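Local coordinates for TPR repeat-containing protein (Cytophaga hutchinsonii, PDB 3U4T) that is of unknown function but is built from tetratricopeptide-like helix pairs, a scaffold that in other proteins usually mediates binding to protein partners, at residues Glu24-Leu29 and Pro37-Arg42; Ala51-Ala56 and Leu84-Gln89; Gly122-Ala127 and Tyr152-Glu157; Val144-Gly149 and Tyr179-Arg184. The protein carries 1 engineered substitution. All coordinates share one frame; numbering follows the deposited sequence.

Interaction 1 of 4, residues Glu24-Leu29 and Pro37-Arg42; sequences EVFNKL and PYIYNR
In this tetratricopeptide repeat region, helix 19-31 packs against residues 39-42, which lead into helix 40-49, and Phe-26 meets Ile-39 and Arg-42 at the join. The contact is apolar and buried, with no hydrogen bond across it. The Phe-26 ring carries most of it. Its CD1 lies 3.5 Å from CB of Ile-39. The carbonyl O of Ile-39 stands over the centre of one ring face, 3.9 Å above the plane. At the ring's far end, Phe-26 CZ is 3.7 Å from CB of Arg-42, which approaches obliquely. Ile-39 sets its CG2 branch beside its own backbone N, and there CG2 meets both Phe-26 CD1 and, at 4.2 Å, Leu-29 CD2. Arg-42 gives the ring its aliphatic part. Its chain is extended from CG to NE, and chi4 (64°) then turns the guanidinium, so that NH1 donates a 2.8 Å bond to Tyr-38 O in the carbonyl plane, on a lone pair. That bond ties the guanidinium to its own segment, the N-H bent to 138° at the hydrogen. Helix 6-14 packs on the same cluster: Ala-10 touches Phe-26, Glu-6 touches Leu-29 and Phe-7 touches Ile-39. On the next helix, 53-64, Tyr-63 receives Tyr-38, Tyr-40 and Asn-41.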
# COMPACT_ATOMS: atom_id res chain seq x y z
N GLU A 24 -18.67 -1.61 -24.45
CA GLU A 24 -19.76 -1.75 -25.41
C GLU A 24 -19.26 -1.58 -26.85
O GLU A 24 -19.56 -2.40 -27.72
CB GLU A 24 -20.85 -0.71 -25.11
CG GLU A 24 -21.35 -0.74 -23.68
CD GLU A 24 -21.94 -2.08 -23.27
OE1 GLU A 24 -22.99 -2.47 -23.83
OE2 GLU A 24 -21.34 -2.75 -22.40
N VAL A 25 -18.48 -0.52 -27.10
CA VAL A 25 -17.95 -0.26 -28.43
C VAL A 25 -16.88 -1.27 -28.86
O VAL A 25 -16.84 -1.68 -30.03
CB VAL A 25 -17.39 1.21 -28.54
CG1 VAL A 25 -16.86 1.67 -27.21
CG2 VAL A 25 -16.31 1.31 -29.61
N PHE A 26 -16.03 -1.68 -27.92
CA PHE A 26 -15.01 -2.66 -28.25
C PHE A 26 -15.68 -3.96 -28.67
O PHE A 26 -15.21 -4.62 -29.60
CB PHE A 26 -14.09 -2.92 -27.04
CG PHE A 26 -13.05 -1.84 -26.80
CD1 PHE A 26 -12.27 -1.35 -27.84
CD2 PHE A 26 -12.83 -1.34 -25.51
CE1 PHE A 26 -11.29 -0.39 -27.61
CE2 PHE A 26 -11.85 -0.38 -25.27
CZ PHE A 26 -11.09 0.09 -26.32
N ASN A 27 -16.78 -4.31 -28.00
CA ASN A 27 -17.53 -5.54 -28.28
C ASN A 27 -18.15 -5.58 -29.68
O ASN A 27 -18.28 -6.65 -30.28
CB ASN A 27 -18.62 -5.73 -27.22
CG ASN A 27 -18.14 -6.52 -26.01
OD1 ASN A 27 -18.07 -7.75 -26.05
ND2 ASN A 27 -17.82 -5.82 -24.93
N LYS A 28 -18.55 -4.42 -30.19
CA LYS A 28 -19.13 -4.37 -31.52
C LYS A 28 -17.96 -4.39 -32.49
O LYS A 28 -17.98 -5.07 -33.52
CB LYS A 28 -19.96 -3.10 -31.71
CG LYS A 28 -20.62 -3.01 -33.08
CD LYS A 28 -21.75 -2.00 -33.09
CE LYS A 28 -22.51 -2.05 -34.41
NZ LYS A 28 -23.96 -1.82 -34.22
N LEU A 29 -16.92 -3.64 -32.12
CA LEU A 29 -15.70 -3.54 -32.91
C LEU A 29 -15.16 -4.94 -33.21
O LEU A 29 -14.69 -5.20 -34.32
CB LEU A 29 -14.66 -2.73 -32.13
CG LEU A 29 -14.09 -1.48 -32.80
CD1 LEU A 29 -15.20 -0.66 -33.44
CD2 LEU A 29 -13.35 -0.66 -31.77
N PRO A 37 -5.14 -5.52 -32.49
CA PRO A 37 -4.99 -6.18 -31.19
C PRO A 37 -5.24 -5.22 -30.03
O PRO A 37 -5.61 -5.64 -28.92
CB PRO A 37 -3.54 -6.67 -31.22
CG PRO A 37 -2.86 -5.65 -32.10
CD PRO A 37 -3.85 -5.49 -33.21
N TYR A 38 -5.09 -3.93 -30.31
CA TYR A 38 -5.23 -2.88 -29.30
C TYR A 38 -6.60 -2.63 -28.71
O TYR A 38 -6.75 -1.72 -27.90
CB TYR A 38 -4.65 -1.58 -29.84
CG TYR A 38 -3.21 -1.74 -30.24
CD1 TYR A 38 -2.25 -2.13 -29.31
CD2 TYR A 38 -2.80 -1.56 -31.57
CE1 TYR A 38 -0.92 -2.35 -29.69
CE2 TYR A 38 -1.48 -1.78 -31.96
CZ TYR A 38 -0.54 -2.17 -31.01
OH TYR A 38 0.76 -2.38 -31.40
N ILE A 39 -7.60 -3.40 -29.11
CA ILE A 39 -8.91 -3.21 -28.51
C ILE A 39 -8.95 -4.17 -27.33
O ILE A 39 -9.62 -3.92 -26.33
CB ILE A 39 -10.09 -3.54 -29.49
CG1 ILE A 39 -10.18 -5.05 -29.76
CG2 ILE A 39 -9.91 -2.77 -30.77
CD1 ILE A 39 -11.41 -5.44 -30.57
N TYR A 40 -8.17 -5.24 -27.43
CA TYR A 40 -8.14 -6.27 -26.40
C TYR A 40 -7.39 -5.91 -25.13
O TYR A 40 -7.87 -6.21 -24.03
CB TYR A 40 -7.59 -7.56 -27.01
CG TYR A 40 -8.48 -8.07 -28.13
CD1 TYR A 40 -9.70 -8.69 -27.85
CD2 TYR A 40 -8.14 -7.88 -29.47
CE1 TYR A 40 -10.56 -9.11 -28.87
CE2 TYR A 40 -9.00 -8.29 -30.50
CZ TYR A 40 -10.20 -8.91 -30.19
OH TYR A 40 -11.04 -9.33 -31.20
N ASN A 41 -6.23 -5.26 -25.22
CA ASN A 41 -5.53 -4.92 -23.99
C ASN A 41 -6.27 -3.84 -23.22
O ASN A 41 -6.15 -3.74 -22.01
CB ASN A 41 -4.07 -4.50 -24.26
CG ASN A 41 -3.97 -3.22 -25.07
OD1 ASN A 41 -4.79 -2.94 -25.93
ND2 ASN A 41 -2.92 -2.45 -24.82
N ARG A 42 -7.04 -3.03 -23.94
CA ARG A 42 -7.81 -1.95 -23.32
C ARG A 42 -9.08 -2.50 -22.69
O ARG A 42 -9.47 -2.10 -21.60
CB ARG A 42 -8.14 -0.88 -24.35
CG ARG A 42 -6.93 -0.06 -24.79
CD ARG A 42 -7.29 1.02 -25.80
NE ARG A 42 -6.16 1.88 -26.12
CZ ARG A 42 -5.04 1.47 -26.72
NH1 ARG A 42 -4.90 0.20 -27.09
NH2 ARG A 42 -4.07 2.34 -26.96

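Interaction 2 of 4, residues Ala51-Ala56 and Leu84-Gln89; sequences AKYDLA and LMKKGQ
Tyr-53, in the first turn of helix 53-64, meets Lys-86 and Lys-87 at the end of helix 74-86. Just before it, Ala-51 has positive phi and closes helix 40-49 as the C-prime residue of a Schellman motif. Its CA lies against one face of the Tyr-53 ring, 3.6 Å above the plane. Lys-52 follows as N-cap. The opposite face of Tyr-53 takes the aliphatic chain of Lys-86 in a CH-pi contact, with CG 3.6 Å from the ring centroid and 17° off the normal. The Lys-86 chain bends at chi2 (-63°), which lays CB, CG and CD over the ring from CG to CZ. Its CE ends 3.3 Å from Tyr-53 OH. The ring is thus sandwiched between Ala-51 and the lysine. Asp-54, next in sequence, forms a salt bridge: Lys-87 NZ lies 2.9 Å from Asp-54 OD1, coming from above the carboxylate plane, 36° out of it. Lys-87 reaches it by bending at chi2 and chi3, passing Tyr-53 CB on the way. This is a surface contact. Gly-88, with positive phi, is the C-prime residue of a second Schellman motif, so the site joins two tight helix-to-helix turns, as expected of stacked antiparallel helix pairs in a tetratricopeptide-like array.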
# COMPACT_ATOMS: atom_id res chain seq x y z
N ALA A 51 -13.70 -5.41 -11.99
CA ALA A 51 -13.55 -6.68 -11.29
C ALA A 51 -14.14 -7.94 -11.95
O ALA A 51 -14.59 -8.85 -11.26
CB ALA A 51 -14.09 -6.54 -9.86
N LYS A 52 -14.14 -7.97 -13.27
CA LYS A 52 -14.60 -9.15 -14.01
C LYS A 52 -13.24 -9.68 -14.45
O LYS A 52 -12.71 -9.28 -15.48
CB LYS A 52 -15.42 -8.75 -15.24
CG LYS A 52 -16.61 -7.82 -14.96
CD LYS A 52 -17.90 -8.57 -14.61
CE LYS A 52 -19.06 -7.58 -14.46
NZ LYS A 52 -20.41 -8.23 -14.43
N TYR A 53 -12.67 -10.56 -13.64
CA TYR A 53 -11.34 -11.08 -13.91
C TYR A 53 -11.24 -12.20 -14.93
O TYR A 53 -10.19 -12.37 -15.55
CB TYR A 53 -10.67 -11.47 -12.59
CG TYR A 53 -10.66 -10.33 -11.59
CD1 TYR A 53 -10.11 -9.09 -11.91
CD2 TYR A 53 -11.22 -10.49 -10.32
CE1 TYR A 53 -10.11 -8.03 -10.99
CE2 TYR A 53 -11.23 -9.44 -9.39
CZ TYR A 53 -10.68 -8.21 -9.74
OH TYR A 53 -10.68 -7.18 -8.82
N ASP A 54 -12.32 -12.97 -15.10
CA ASP A 54 -12.30 -14.06 -16.08
C ASP A 54 -12.34 -13.45 -17.48
O ASP A 54 -11.65 -13.91 -18.39
CB ASP A 54 -13.50 -14.99 -15.87
CG ASP A 54 -13.26 -16.02 -14.78
OD1 ASP A 54 -12.90 -15.62 -13.65
OD2 ASP A 54 -13.43 -17.23 -15.04
N LEU A 55 -13.15 -12.41 -17.61
CA LEU A 55 -13.32 -11.69 -18.87
C LEU A 55 -12.03 -10.97 -19.20
O LEU A 55 -11.60 -10.94 -20.35
CB LEU A 55 -14.46 -10.67 -18.73
CG LEU A 55 -15.79 -10.95 -19.43
CD1 LEU A 55 -15.91 -12.41 -19.83
CD2 LEU A 55 -16.91 -10.53 -18.49
N ALA A 56 -11.43 -10.37 -18.17
CA ALA A 56 -10.18 -9.65 -18.36
C ALA A 56 -8.99 -10.58 -18.64
O ALA A 56 -8.00 -10.16 -19.25
CB ALA A 56 -9.90 -8.80 -17.14
N LEU A 84 -3.63 -11.92 -13.40
CA LEU A 84 -3.30 -13.28 -12.95
C LEU A 84 -3.34 -13.34 -11.43
O LEU A 84 -3.86 -14.29 -10.84
CB LEU A 84 -1.92 -13.72 -13.46
CG LEU A 84 -1.85 -14.05 -14.96
CD1 LEU A 84 -0.41 -14.12 -15.42
CD2 LEU A 84 -2.58 -15.36 -15.25
N MSE A 85 -2.79 -12.32 -10.78
CA MSE A 85 -2.82 -12.34 -9.33
C MSE A 85 -4.27 -12.46 -8.85
O MSE A 85 -4.57 -13.23 -7.95
CB MSE A 85 -2.16 -11.09 -8.75
CG MSE A 85 -1.89 -11.17 -7.25
SE MSE A 85 -0.65 -12.56 -6.78
CE MSE A 85 1.00 -11.55 -7.08
N LYS A 86 -5.19 -11.72 -9.47
CA LYS A 86 -6.60 -11.80 -9.07
C LYS A 86 -7.20 -13.18 -9.30
O LYS A 86 -8.13 -13.58 -8.60
CB LYS A 86 -7.45 -10.76 -9.81
CG LYS A 86 -7.30 -9.33 -9.32
CD LYS A 86 -7.76 -9.21 -7.88
CE LYS A 86 -7.80 -7.76 -7.42
NZ LYS A 86 -6.46 -7.13 -7.37
N LYS A 87 -6.68 -13.91 -10.28
CA LYS A 87 -7.18 -15.25 -10.60
C LYS A 87 -6.45 -16.35 -9.83
O LYS A 87 -6.66 -17.55 -10.06
CB LYS A 87 -7.06 -15.49 -12.11
CG LYS A 87 -8.03 -14.65 -12.91
CD LYS A 87 -9.29 -15.46 -13.22
CE LYS A 87 -9.88 -16.08 -11.97
NZ LYS A 87 -10.83 -17.16 -12.32
N GLY A 88 -5.59 -15.92 -8.91
CA GLY A 88 -4.87 -16.85 -8.07
C GLY A 88 -3.64 -17.49 -8.68
O GLY A 88 -3.10 -18.42 -8.10
N GLN A 89 -3.18 -17.00 -9.82
CA GLN A 89 -2.01 -17.59 -10.44
C GLN A 89 -0.76 -16.79 -10.14
O GLN A 89 -0.08 -16.25 -11.02
CB GLN A 89 -2.26 -17.77 -11.93
CG GLN A 89 -3.56 -18.53 -12.15
CD GLN A 89 -3.70 -19.13 -13.51
OE1 GLN A 89 -3.72 -18.43 -14.52
NE2 GLN A 89 -3.79 -20.45 -13.56

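Interaction 3 of 4, residues Gly122-Ala127 and Tyr152-Glu157; sequences GNFPLA and YYYNKE
Asn-155 meets Phe-124 and Pro-125 with its side-chain oxygen, while its amide nitrogen is held within its own segment. ND2 donates a 2.9 Å bond to Glu-157 OE2. The acceptor lies in the amide plane of Asn-155 and is met on the anti side of the carboxylate, 32° out of the carboxylate plane. This bond fixes the rotation of the amide. With CG anti to the backbone N (chi1 -162°), OD1 is turned toward the other helix. It sits 3.5 Å from Phe-124 CB and 3.9 Å from Pro-125 CD, as packing, not a hydrogen bond. Tyr-154 covers one face of the Phe-124 ring with its CB, 3.8 Å from the centroid and 20° off the normal, a CH-pi contact. The opposite face has Gly-122 C near its rim. The phenol of Tyr-154 leads away, toward Tyr-119 and Trp-181. Glu-157 has a second partner, a salt bridge from OE1 to Lys-160. Each segment includes a turn between two helices. Gly-122 and Lys-156, both with positive phi, end their helices in Schellman motifs. Asn-123 caps helix 124-131, its OD1 accepting from Leu-126 N at 2.9 Å. Such short capped turns, stacked on one another, are characteristic of tetratricopeptide-type helical repeats.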
# COMPACT_ATOMS: atom_id res chain seq x y z
N GLY A 122 4.27 -13.40 4.20
CA GLY A 122 5.20 -13.64 5.29
C GLY A 122 6.65 -13.94 4.98
O GLY A 122 7.38 -14.41 5.83
N ASN A 123 7.09 -13.73 3.75
CA ASN A 123 8.50 -13.99 3.50
C ASN A 123 9.08 -12.61 3.46
O ASN A 123 9.17 -11.98 2.41
CB ASN A 123 8.75 -14.68 2.16
CG ASN A 123 10.18 -15.22 2.05
OD1 ASN A 123 11.15 -14.47 2.21
ND2 ASN A 123 10.30 -16.52 1.78
N PHE A 124 9.44 -12.12 4.63
CA PHE A 124 9.95 -10.78 4.72
C PHE A 124 11.31 -10.60 4.06
O PHE A 124 11.55 -9.58 3.43
CB PHE A 124 9.91 -10.33 6.18
CG PHE A 124 8.51 -10.31 6.73
CD1 PHE A 124 7.57 -9.45 6.18
CD2 PHE A 124 8.11 -11.20 7.71
CE1 PHE A 124 6.25 -9.48 6.60
CE2 PHE A 124 6.79 -11.24 8.14
CZ PHE A 124 5.85 -10.38 7.59
N PRO A 125 12.19 -11.60 4.18
CA PRO A 125 13.49 -11.41 3.53
C PRO A 125 13.34 -11.22 2.01
O PRO A 125 13.94 -10.32 1.40
CB PRO A 125 14.24 -12.69 3.88
CG PRO A 125 13.72 -12.97 5.26
CD PRO A 125 12.22 -12.76 5.08
N LEU A 126 12.51 -12.05 1.40
CA LEU A 126 12.31 -11.93 -0.04
C LEU A 126 11.64 -10.58 -0.33
O LEU A 126 12.08 -9.84 -1.20
CB LEU A 126 11.45 -13.10 -0.54
CG LEU A 126 11.30 -13.36 -2.04
CD1 LEU A 126 12.67 -13.36 -2.69
CD2 LEU A 126 10.61 -14.71 -2.24
N ALA A 127 10.59 -10.26 0.42
CA ALA A 127 9.87 -8.99 0.25
C ALA A 127 10.81 -7.79 0.36
O ALA A 127 10.77 -6.87 -0.46
CB ALA A 127 8.76 -8.88 1.30
N TYR A 152 10.68 -4.29 7.17
CA TYR A 152 11.74 -4.37 8.17
C TYR A 152 11.16 -4.65 9.56
O TYR A 152 11.61 -5.54 10.27
CB TYR A 152 12.54 -3.06 8.22
CG TYR A 152 13.49 -2.84 7.07
CD1 TYR A 152 14.29 -3.88 6.58
CD2 TYR A 152 13.64 -1.57 6.50
CE1 TYR A 152 15.22 -3.66 5.57
CE2 TYR A 152 14.58 -1.34 5.49
CZ TYR A 152 15.36 -2.39 5.03
OH TYR A 152 16.27 -2.16 4.02
N TYR A 153 10.14 -3.88 9.93
CA TYR A 153 9.49 -4.02 11.23
C TYR A 153 9.03 -5.43 11.52
O TYR A 153 9.34 -6.00 12.56
CB TYR A 153 8.27 -3.09 11.31
CG TYR A 153 7.46 -3.23 12.58
CD1 TYR A 153 7.78 -2.48 13.72
CD2 TYR A 153 6.35 -4.07 12.64
CE1 TYR A 153 7.01 -2.56 14.88
CE2 TYR A 153 5.58 -4.17 13.80
CZ TYR A 153 5.91 -3.41 14.92
OH TYR A 153 5.15 -3.50 16.07
N TYR A 154 8.28 -6.00 10.58
CA TYR A 154 7.77 -7.34 10.78
C TYR A 154 8.89 -8.36 10.65
O TYR A 154 8.72 -9.51 11.03
CB TYR A 154 6.63 -7.61 9.80
CG TYR A 154 5.37 -6.89 10.21
CD1 TYR A 154 4.75 -7.17 11.42
CD2 TYR A 154 4.81 -5.92 9.39
CE1 TYR A 154 3.59 -6.50 11.80
CE2 TYR A 154 3.64 -5.25 9.76
CZ TYR A 154 3.04 -5.54 10.96
OH TYR A 154 1.88 -4.87 11.32
N ASN A 155 10.04 -7.92 10.14
CA ASN A 155 11.19 -8.82 10.04
C ASN A 155 12.04 -8.59 11.27
O ASN A 155 13.19 -9.06 11.38
CB ASN A 155 12.01 -8.55 8.78
CG ASN A 155 12.92 -9.71 8.43
OD1 ASN A 155 12.50 -10.87 8.47
ND2 ASN A 155 14.17 -9.41 8.08
N LYS A 156 11.46 -7.85 12.21
CA LYS A 156 12.08 -7.54 13.48
C LYS A 156 13.37 -6.73 13.39
O LYS A 156 14.19 -6.77 14.29
CB LYS A 156 12.33 -8.83 14.27
CG LYS A 156 11.06 -9.62 14.59
CD LYS A 156 11.38 -10.89 15.37
CE LYS A 156 10.12 -11.71 15.68
NZ LYS A 156 9.46 -12.26 14.46
N GLU A 157 13.54 -6.00 12.29
CA GLU A 157 14.72 -5.14 12.14
C GLU A 157 14.18 -3.74 12.43
O GLU A 157 14.08 -2.90 11.53
CB GLU A 157 15.29 -5.21 10.73
CG GLU A 157 15.69 -6.60 10.29
CD GLU A 157 16.40 -6.61 8.94
OE1 GLU A 157 17.56 -6.15 8.87
OE2 GLU A 157 15.81 -7.08 7.95

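Interaction 4 of 4, residues Val144-Gly149 and Tyr179-Arg184; sequences VFYELG and YLWRAR
Tyr-146 turns the edge of its ring toward the face of the Trp-181 indole. The pair is an offset edge-to-face stack, though its finer fit is uncertain. The planes stand at 71°, and the tyrosine centroid is 5.0 Å from that of the five-membered ring. The two side chains cross at about a right angle. Tyr-146 reaches out with CG anti to its backbone nitrogen (chi1 176°), which brings the ring end, rather than CB, to the tryptophan. The CB of Trp-181 points toward the other helix, and CD1 and NE1 of the indole are the atoms nearest the tyrosine. Trp-181 NE1 donates a weak hydrogen bond, 3.0 Å long, to Tyr-146 OH. The N-H is bent to 127° at the hydrogen, and the hydroxyl lies obliquely to the indole. Trp-181 is buried, and this weak bond gives its NE1 a partner.

Helix 142-154, within a tetratricopeptide repeat, here meets helix 176-189. Helix 158-171 comes between them in the chain, so the contact spans from one helix to the next but one. Contact is narrow and rests on this single aromatic pair.

The indole has other neighbours. Arg-184 NH1 lies above one face of it, 3.0 Å from the plane and offset toward the rim. Tyr-153 meets Trp-181 edge-to-face, and Phe-165 of helix 158-171 packs against it. Arg-184 is itself engaged through NE in a salt bridge with Glu-222.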
# COMPACT_ATOMS: atom_id res chain seq x y z
N VAL A 144 7.30 3.88 -1.09
CA VAL A 144 8.41 2.95 -1.19
C VAL A 144 9.04 2.78 0.19
O VAL A 144 9.30 1.67 0.64
CB VAL A 144 9.49 3.46 -2.16
CG1 VAL A 144 10.75 2.62 -2.03
CG2 VAL A 144 8.97 3.41 -3.58
N PHE A 145 9.29 3.90 0.86
CA PHE A 145 9.91 3.84 2.18
C PHE A 145 8.95 3.40 3.28
O PHE A 145 9.38 2.84 4.30
CB PHE A 145 10.53 5.19 2.52
CG PHE A 145 11.75 5.52 1.71
CD1 PHE A 145 11.75 6.61 0.84
CD2 PHE A 145 12.90 4.76 1.84
CE1 PHE A 145 12.88 6.94 0.12
CE2 PHE A 145 14.04 5.09 1.12
CZ PHE A 145 14.03 6.18 0.26
N TYR A 146 7.66 3.64 3.09
CA TYR A 146 6.64 3.26 4.07
C TYR A 146 6.46 1.73 4.09
O TYR A 146 6.40 1.10 5.16
CB TYR A 146 5.32 3.93 3.73
CG TYR A 146 4.17 3.54 4.63
CD1 TYR A 146 2.93 3.17 4.10
CD2 TYR A 146 4.31 3.54 6.02
CE1 TYR A 146 1.86 2.82 4.93
CE2 TYR A 146 3.24 3.20 6.85
CZ TYR A 146 2.03 2.83 6.30
OH TYR A 146 0.98 2.49 7.12
N GLU A 147 6.36 1.15 2.89
CA GLU A 147 6.19 -0.29 2.74
C GLU A 147 7.47 -1.04 3.05
O GLU A 147 7.43 -2.19 3.49
CB GLU A 147 5.71 -0.61 1.33
CG GLU A 147 4.20 -0.58 1.21
CD GLU A 147 3.72 -0.38 -0.21
OE1 GLU A 147 4.57 -0.43 -1.13
OE2 GLU A 147 2.50 -0.17 -0.40
N LEU A 148 8.61 -0.40 2.84
CA LEU A 148 9.87 -1.04 3.12
C LEU A 148 10.06 -1.07 4.63
O LEU A 148 10.48 -2.09 5.19
CB LEU A 148 11.02 -0.30 2.44
CG LEU A 148 12.45 -0.81 2.68
CD1 LEU A 148 12.55 -2.32 2.44
CD2 LEU A 148 13.39 -0.06 1.77
N GLY A 149 9.71 0.03 5.30
CA GLY A 149 9.85 0.09 6.75
C GLY A 149 9.00 -0.97 7.45
O GLY A 149 9.43 -1.59 8.44
N TYR A 179 4.87 9.23 12.10
CA TYR A 179 5.06 9.26 13.54
C TYR A 179 4.52 7.96 14.14
O TYR A 179 5.15 7.37 15.04
CB TYR A 179 4.35 10.47 14.16
CG TYR A 179 4.99 11.80 13.79
CD1 TYR A 179 6.29 12.10 14.18
CD2 TYR A 179 4.28 12.75 13.06
CE1 TYR A 179 6.88 13.32 13.84
CE2 TYR A 179 4.85 13.97 12.71
CZ TYR A 179 6.15 14.25 13.10
OH TYR A 179 6.69 15.46 12.75
N LEU A 180 3.38 7.51 13.64
CA LEU A 180 2.78 6.26 14.11
C LEU A 180 3.78 5.11 14.03
O LEU A 180 4.00 4.39 15.02
CB LEU A 180 1.55 5.90 13.26
CG LEU A 180 0.85 4.60 13.67
CD1 LEU A 180 0.13 4.79 14.99
CD2 LEU A 180 -0.14 4.19 12.58
N TRP A 181 4.39 4.95 12.86
CA TRP A 181 5.35 3.86 12.64
C TRP A 181 6.69 4.05 13.33
O TRP A 181 7.30 3.08 13.75
CB TRP A 181 5.53 3.58 11.14
CG TRP A 181 4.37 2.77 10.63
CD1 TRP A 181 3.25 3.24 10.01
CD2 TRP A 181 4.15 1.36 10.83
NE1 TRP A 181 2.34 2.22 9.82
CE2 TRP A 181 2.87 1.06 10.32
CE3 TRP A 181 4.91 0.34 11.41
CZ2 TRP A 181 2.33 -0.23 10.36
CZ3 TRP A 181 4.38 -0.94 11.46
CH2 TRP A 181 3.09 -1.21 10.94
N ARG A 182 7.14 5.30 13.46
CA ARG A 182 8.38 5.55 14.18
C ARG A 182 8.08 5.14 15.62
O ARG A 182 8.90 4.53 16.30
CB ARG A 182 8.73 7.03 14.18
CG ARG A 182 9.27 7.56 12.88
CD ARG A 182 10.30 8.64 13.18
NE ARG A 182 11.46 8.09 13.86
CZ ARG A 182 12.46 8.82 14.35
NH1 ARG A 182 12.44 10.14 14.23
NH2 ARG A 182 13.49 8.22 14.94
N ALA A 183 6.88 5.48 16.06
CA ALA A 183 6.46 5.14 17.41
C ALA A 183 6.53 3.63 17.59
O ALA A 183 7.18 3.13 18.50
CB ALA A 183 5.03 5.64 17.65
N ARG A 184 5.87 2.91 16.69
CA ARG A 184 5.85 1.45 16.73
C ARG A 184 7.25 0.85 16.62
O ARG A 184 7.58 -0.11 17.32
CB ARG A 184 4.96 0.92 15.63
CG ARG A 184 3.50 1.23 15.87
CD ARG A 184 2.63 0.75 14.74
NE ARG A 184 1.20 0.79 15.04
CZ ARG A 184 0.27 0.52 14.14
NH1 ARG A 184 0.62 0.19 12.91
NH2 ARG A 184 -1.01 0.56 14.47

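In the fold
From the N terminus, interaction 1 closes a short loop between the consecutive helices 19-31 and 40-49. Interaction 2 comes next in series. It brings the start of helix 53-64 to the end of helix 74-86. The centres of interactions 1 and 2 are about 18 Å apart, and the two do not touch. Interaction 3 joins the first turn of helix 124-131 to the end of helix 142-154 and the residue after it. Interactions 2, 3 and 4 close longer loops, of 27, 24 and 29 residues. Interaction 4 opens before interaction 3 has closed, so these two cross. Both use helix 142-154, and they touch where Tyr-153 packs on Trp-181 and Arg-184, and Tyr-154 on Trp-181.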